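Local atomic coordinates of hemolysin (Streptococcus suis, PDB entry 3HVN), a protein that probably lyses host cells by binding cholesterol-containing membranes, changing shape, and inserting as an oligomeric pore. Residues N226-V234 and A350-I361. The protein carries 1 engineered substitution. Sequence-based numbering, arbitrary orientation.
Sequences NFKQIYYTV and ARYGKLNLGVPI. Engineered in segment 350-361: Leu357 (natural residue Pro).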
ATOM      1  N   ASN A 226      -4.820   5.634   1.541  1.00 67.86           N
ATOM      2  CA  ASN A 226      -5.392   6.814   2.167  1.00 63.32           C
ATOM      3  C   ASN A 226      -5.251   7.996   1.224  1.00 77.78           C
ATOM      4  O   ASN A 226      -4.191   8.623   1.145  1.00 87.30           O
ATOM      5  CB  ASN A 226      -4.711   7.118   3.501  1.00 72.36           C
ATOM      6  CG  ASN A 226      -5.338   8.301   4.219  1.00 87.22           C
ATOM      7  OD1 ASN A 226      -6.278   8.920   3.721  1.00 78.58           O
ATOM      8  ND2 ASN A 226      -4.818   8.619   5.399  1.00103.40           N
ATOM      9  N   PHE A 227      -6.321   8.279   0.490  1.00 71.26           N
ATOM     10  CA  PHE A 227      -6.347   9.413  -0.416  1.00 77.08           C
ATOM     11  C   PHE A 227      -6.966  10.616   0.280  1.00 75.49           C
ATOM     12  O   PHE A 227      -8.188  10.706   0.428  1.00 95.33           O
ATOM     13  CB  PHE A 227      -7.128   9.077  -1.687  1.00 91.98           C
ATOM     14  CG  PHE A 227      -7.111  10.170  -2.715  1.00 98.88           C
ATOM     15  CD1 PHE A 227      -8.159  11.070  -2.808  1.00104.46           C
ATOM     16  CD2 PHE A 227      -6.043  10.300  -3.589  1.00109.41           C
ATOM     17  CE1 PHE A 227      -8.144  12.079  -3.754  1.00118.48           C
ATOM     18  CE2 PHE A 227      -6.021  11.307  -4.536  1.00114.88           C
ATOM     19  CZ  PHE A 227      -7.074  12.196  -4.619  1.00120.35           C
ATOM     20  N   LYS A 228      -6.111  11.530   0.724  1.00 81.96           N
ATOM     21  CA  LYS A 228      -6.571  12.773   1.319  1.00 91.42           C
ATOM     22  C   LYS A 228      -6.560  13.890   0.284  1.00 91.14           C
ATOM     23  O   LYS A 228      -5.677  13.951  -0.571  1.00104.89           O
ATOM     24  CB  LYS A 228      -5.717  13.149   2.532  1.00 90.62           C
ATOM     25  CG  LYS A 228      -6.219  12.566   3.846  1.00 98.30           C
ATOM     26  CD  LYS A 228      -5.327  12.958   5.014  1.00 89.71           C
ATOM     27  CE  LYS A 228      -4.245  11.918   5.266  1.00107.24           C
ATOM     28  NZ  LYS A 228      -3.487  11.571   4.034  1.00114.24           N
ATOM     29  N   GLN A 229      -7.555  14.762   0.365  1.00 80.88           N
ATOM     30  CA  GLN A 229      -7.697  15.861  -0.574  1.00 94.19           C
ATOM     31  C   GLN A 229      -7.977  17.136   0.204  1.00103.33           C
ATOM     32  O   GLN A 229      -9.131  17.534   0.365  1.00104.69           O
ATOM     33  CB  GLN A 229      -8.840  15.570  -1.548  1.00122.30           C
ATOM     34  CG  GLN A 229      -9.069  16.645  -2.593  1.00142.28           C
ATOM     35  CD  GLN A 229     -10.238  16.324  -3.503  1.00160.74           C
ATOM     36  OE1 GLN A 229     -10.801  15.231  -3.447  1.00154.22           O
ATOM     37  NE2 GLN A 229     -10.608  17.277  -4.349  1.00173.69           N
ATOM     38  N   ILE A 230      -6.919  17.772   0.697  1.00119.89           N
ATOM     39  CA  ILE A 230      -7.087  18.939   1.552  1.00120.91           C
ATOM     40  C   ILE A 230      -7.455  20.180   0.746  1.00120.63           C
ATOM     41  O   ILE A 230      -6.769  20.545  -0.218  1.00122.10           O
ATOM     42  CB  ILE A 230      -5.843  19.208   2.435  1.00116.86           C
ATOM     43  CG1 ILE A 230      -6.272  19.507   3.868  1.00120.82           C
ATOM     44  CG2 ILE A 230      -5.014  20.352   1.888  1.00119.61           C
ATOM     45  CD1 ILE A 230      -7.161  18.448   4.457  1.00132.37           C
ATOM     46  N   TYR A 231      -8.560  20.804   1.141  1.00118.54           N
ATOM     47  CA  TYR A 231      -9.019  22.043   0.532  1.00129.75           C
ATOM     48  C   TYR A 231      -8.370  23.233   1.224  1.00128.27           C
ATOM     49  O   TYR A 231      -7.918  24.170   0.568  1.00126.63           O
ATOM     50  CB  TYR A 231     -10.542  22.159   0.614  1.00139.38           C
ATOM     51  CG  TYR A 231     -11.288  21.178  -0.262  1.00148.70           C
ATOM     52  CD1 TYR A 231     -12.065  20.171   0.293  1.00145.83           C
ATOM     53  CD2 TYR A 231     -11.215  21.261  -1.647  1.00152.79           C
ATOM     54  CE1 TYR A 231     -12.748  19.274  -0.505  1.00144.25           C
ATOM     55  CE2 TYR A 231     -11.894  20.368  -2.452  1.00149.09           C
ATOM     56  CZ  TYR A 231     -12.660  19.377  -1.877  1.00147.14           C
ATOM     57  OH  TYR A 231     -13.338  18.485  -2.675  1.00151.18           O
ATOM     58  N   TYR A 232      -8.332  23.196   2.553  1.00120.09           N
ATOM     59  CA  TYR A 232      -7.650  24.246   3.306  1.00110.18           C
ATOM     60  C   TYR A 232      -7.033  23.726   4.601  1.00112.84           C
ATOM     61  O   TYR A 232      -7.128  22.541   4.911  1.00125.10           O
ATOM     62  CB  TYR A 232      -8.580  25.435   3.575  1.00115.31           C
ATOM     63  CG  TYR A 232      -9.778  25.128   4.448  1.00128.84           C
ATOM     64  CD1 TYR A 232      -9.716  25.287   5.826  1.00135.01           C
ATOM     65  CD2 TYR A 232     -10.974  24.698   3.892  1.00139.04           C
ATOM     66  CE1 TYR A 232     -10.809  25.018   6.626  1.00141.22           C
ATOM     67  CE2 TYR A 232     -12.074  24.425   4.685  1.00144.94           C
ATOM     68  CZ  TYR A 232     -11.986  24.587   6.052  1.00143.97           C
ATOM     69  OH  TYR A 232     -13.077  24.315   6.846  1.00136.52           O
ATOM     70  N   THR A 233      -6.394  24.621   5.346  1.00106.95           N
ATOM     71  CA  THR A 233      -5.692  24.240   6.565  1.00107.96           C
ATOM     72  C   THR A 233      -5.649  25.399   7.555  1.00116.58           C
ATOM     73  O   THR A 233      -5.012  26.421   7.300  1.00134.17           O
ATOM     74  CB  THR A 233      -4.248  23.796   6.265  1.00 98.60           C
ATOM     75  OG1 THR A 233      -4.249  22.839   5.198  1.00 91.53           O
ATOM     76  CG2 THR A 233      -3.612  23.177   7.500  1.00101.87           C
ATOM     77  N   VAL A 234      -6.329  25.234   8.683  1.00112.50           N
ATOM     78  CA  VAL A 234      -6.339  26.260   9.718  1.00117.20           C
ATOM     79  C   VAL A 234      -5.128  26.116  10.634  1.00121.27           C
ATOM     80  O   VAL A 234      -4.877  25.043  11.188  1.00116.94           O
ATOM     81  CB  VAL A 234      -7.623  26.204  10.563  1.00119.97           C
ATOM     82  CG1 VAL A 234      -7.623  27.323  11.594  1.00121.90           C
ATOM     83  CG2 VAL A 234      -8.850  26.297   9.669  1.00113.65           C
ATOM     84  N   ALA A 350     -13.572  14.459  -6.449  1.00190.07           N
ATOM     85  CA  ALA A 350     -12.493  15.434  -6.351  1.00191.80           C
ATOM     86  C   ALA A 350     -12.973  16.858  -6.613  1.00190.96           C
ATOM     87  O   ALA A 350     -12.908  17.712  -5.732  1.00187.56           O
ATOM     88  CB  ALA A 350     -11.377  15.072  -7.314  1.00192.94           C
ATOM     89  N   ARG A 351     -13.448  17.108  -7.829  1.00196.47           N
ATOM     90  CA  ARG A 351     -13.875  18.448  -8.221  1.00204.61           C
ATOM     91  C   ARG A 351     -15.395  18.584  -8.312  1.00208.08           C
ATOM     92  O   ARG A 351     -15.914  19.354  -9.122  1.00206.27           O
ATOM     93  CB  ARG A 351     -13.218  18.848  -9.542  1.00208.89           C
ATOM     94  CG  ARG A 351     -12.909  17.674 -10.456  1.00213.99           C
ATOM     95  CD  ARG A 351     -11.799  18.027 -11.429  1.00222.29           C
ATOM     96  NE  ARG A 351     -11.195  16.842 -12.030  1.00231.43           N
ATOM     97  CZ  ARG A 351     -10.041  16.844 -12.692  1.00240.21           C
ATOM     98  NH1 ARG A 351      -9.359  17.972 -12.838  1.00243.78           N
ATOM     99  NH2 ARG A 351      -9.568  15.717 -13.204  1.00242.50           N
ATOM    100  N   TYR A 352     -16.103  17.840  -7.467  1.00212.77           N
ATOM    101  CA  TYR A 352     -17.559  17.897  -7.426  1.00215.38           C
ATOM    102  C   TYR A 352     -18.021  18.399  -6.062  1.00214.58           C
ATOM    103  O   TYR A 352     -19.160  18.837  -5.900  1.00213.06           O
ATOM    104  CB  TYR A 352     -18.152  16.515  -7.709  1.00214.07           C
ATOM    105  CG  TYR A 352     -19.603  16.532  -8.132  1.00210.78           C
ATOM    106  CD1 TYR A 352     -19.955  16.512  -9.474  1.00207.05           C
ATOM    107  CD2 TYR A 352     -20.622  16.560  -7.189  1.00206.51           C
ATOM    108  CE1 TYR A 352     -21.279  16.524  -9.867  1.00202.30           C
ATOM    109  CE2 TYR A 352     -21.950  16.574  -7.572  1.00203.01           C
ATOM    110  CZ  TYR A 352     -22.272  16.554  -8.914  1.00202.29           C
ATOM    111  OH  TYR A 352     -23.592  16.567  -9.303  1.00204.06           O
ATOM    112  N   GLY A 353     -17.124  18.335  -5.084  1.00211.80           N
ATOM    113  CA  GLY A 353     -17.423  18.800  -3.742  1.00216.45           C
ATOM    114  C   GLY A 353     -17.482  20.313  -3.668  1.00224.99           C
ATOM    115  O   GLY A 353     -17.796  20.978  -4.654  1.00234.74           O
ATOM    116  N   LYS A 354     -17.175  20.858  -2.497  1.00224.49           N
ATOM    117  CA  LYS A 354     -17.208  22.304  -2.303  1.00221.52           C
ATOM    118  C   LYS A 354     -16.138  22.770  -1.321  1.00207.46           C
ATOM    119  O   LYS A 354     -15.387  21.963  -0.772  1.00209.84           O
ATOM    120  CB  LYS A 354     -18.591  22.749  -1.824  1.00227.71           C
ATOM    121  CG  LYS A 354     -18.979  22.210  -0.458  1.00232.51           C
ATOM    122  CD  LYS A 354     -20.383  22.647  -0.070  1.00239.50           C
ATOM    123  CE  LYS A 354     -21.413  22.142  -1.069  1.00243.77           C
ATOM    124  NZ  LYS A 354     -22.793  22.577  -0.715  1.00245.61           N
ATOM    125  N   LEU A 355     -16.077  24.080  -1.106  1.00191.40           N
ATOM    126  CA  LEU A 355     -15.105  24.673  -0.196  1.00175.70           C
ATOM    127  C   LEU A 355     -15.816  25.410   0.934  1.00168.39           C
ATOM    128  O   LEU A 355     -15.235  25.651   1.992  1.00158.76           O
ATOM    129  CB  LEU A 355     -14.174  25.624  -0.955  1.00167.35           C
ATOM    130  CG  LEU A 355     -12.979  26.234  -0.212  1.00149.01           C
ATOM    131  CD1 LEU A 355     -13.364  27.511   0.526  1.00138.50           C
ATOM    132  CD2 LEU A 355     -12.344  25.221   0.733  1.00150.12           C
ATOM    133  N   ASN A 356     -17.078  25.760   0.700  1.00175.05           N
ATOM    134  CA  ASN A 356     -17.882  26.472   1.688  1.00178.20           C
ATOM    135  C   ASN A 356     -17.599  26.000   3.110  1.00176.24           C
ATOM    136  O   ASN A 356     -17.207  26.790   3.968  1.00176.21           O
ATOM    137  CB  ASN A 356     -19.373  26.326   1.373  1.00182.27           C
ATOM    138  CG  ASN A 356     -19.750  26.940   0.039  1.00191.29           C
ATOM    139  OD1 ASN A 356     -18.965  27.673  -0.566  1.00200.55           O
ATOM    140  ND2 ASN A 356     -20.958  26.646  -0.428  1.00190.98           N
ATOM    141  N   LEU A 357     -17.794  24.707   3.348  1.00176.36           N
ATOM    142  CA  LEU A 357     -17.532  24.115   4.655  1.00174.55           C
ATOM    143  C   LEU A 357     -17.116  22.654   4.521  1.00168.69           C
ATOM    144  O   LEU A 357     -17.898  21.816   4.070  1.00158.59           O
ATOM    145  CB  LEU A 357     -18.765  24.228   5.554  1.00178.27           C
ATOM    146  CG  LEU A 357     -19.167  25.630   6.015  1.00177.99           C
ATOM    147  CD1 LEU A 357     -20.511  25.600   6.722  1.00173.27           C
ATOM    148  CD2 LEU A 357     -18.096  26.228   6.915  1.00175.16           C
ATOM    149  N   GLY A 358     -15.883  22.353   4.916  1.00164.80           N
ATOM    150  CA  GLY A 358     -15.370  20.997   4.849  1.00150.60           C
ATOM    151  C   GLY A 358     -15.332  20.328   6.209  1.00137.70           C
ATOM    152  O   GLY A 358     -15.754  20.910   7.208  1.00144.33           O
ATOM    153  N   VAL A 359     -14.825  19.101   6.248  1.00121.61           N
ATOM    154  CA  VAL A 359     -14.736  18.351   7.496  1.00115.16           C
ATOM    155  C   VAL A 359     -13.276  18.051   7.825  1.00108.43           C
ATOM    156  O   VAL A 359     -12.469  17.817   6.924  1.00115.56           O
ATOM    157  CB  VAL A 359     -15.543  17.033   7.420  1.00118.62           C
ATOM    158  CG1 VAL A 359     -14.688  15.913   6.846  1.00118.17           C
ATOM    159  CG2 VAL A 359     -16.078  16.648   8.792  1.00111.36           C
ATOM    160  N   PRO A 360     -12.924  18.078   9.121  1.00102.84           N
ATOM    161  CA  PRO A 360     -11.557  17.757   9.544  1.00 95.00           C
ATOM    162  C   PRO A 360     -11.173  16.347   9.117  1.00104.70           C
ATOM    163  O   PRO A 360     -11.887  15.403   9.450  1.00129.75           O
ATOM    164  CB  PRO A 360     -11.638  17.827  11.072  1.00 80.17           C
ATOM    165  CG  PRO A 360     -12.795  18.713  11.356  1.00 84.09           C
ATOM    166  CD  PRO A 360     -13.779  18.475  10.253  1.00100.25           C
ATOM    167  N   ILE A 361     -10.069  16.207   8.390  1.00 88.25           N
ATOM    168  CA  ILE A 361      -9.617  14.889   7.956  1.00 97.85           C
ATOM    169  C   ILE A 361      -8.221  14.566   8.485  1.00 93.68           C
ATOM    170  O   ILE A 361      -7.771  13.422   8.417  1.00 88.66           O
ATOM    171  CB  ILE A 361      -9.645  14.747   6.420  1.00 90.36           C
ATOM    172  CG1 ILE A 361      -8.504  15.535   5.779  1.00 73.51           C
ATOM    173  CG2 ILE A 361     -10.990  15.193   5.867  1.00 88.21           C
ATOM    174  CD1 ILE A 361      -8.425  15.359   4.278  1.00 77.75           C
TER
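Two polar side chains of 226-234, Gln229 and Tyr231, converge on one backbone acceptor, the carbonyl oxygen of Ala350. Gln229 NE2 donates to Ala350 O over 2.7 Å with an N-H...O angle of 149°, from above the carbonyl plane; the acceptor lies close to the plane of the glutamine amide. Extension of the glutamine chain, with CG anti to the backbone N (chi1 -179°), gives it this reach. Tyr231 OH donates from the opposite face at 3.2 Å, so two donors hold the last carbonyl of helix 339-350, just before Arg351 leaves helical geometry.

The Tyr231 ring lies between two carbonyls: Lys354 O sits 3.7 Å above the ring plane, over its centre, while Gln229 O is offset toward the rim of the other face.

Apolar contacts form two clusters. Leu355 CD2 enters the angle between the tyrosines, 3.6 Å from Tyr231 CB and at the edge of the Tyr232 ring. Farther along, Ile361 CD1 meets Ile230 CD1 and lies 3.6 Å from Lys228 CG, against the aliphatic part of a lysine whose NZ is salt-bridged to Asp183.

The loop 351-358 thus links helix 339-350 to strand 359-367 by passing along the corner at Tyr231, where strand 221-236 has a classic beta bulge: Tyr231 and Tyr232 both face Tyr274. Leu162 of helix 151-166 touches both Leu355 and Tyr232. The axes of 226-230 and 359-361 approach to 8.9 Å at their closest, their directions 133° apart. Strand 266-274 pairs antiparallel with both 221-236 and 359-367, joining them in the large antiparallel sheet of the thiol-activated cytolysin region, and Ser277 of strand 276-284 touches Ile361.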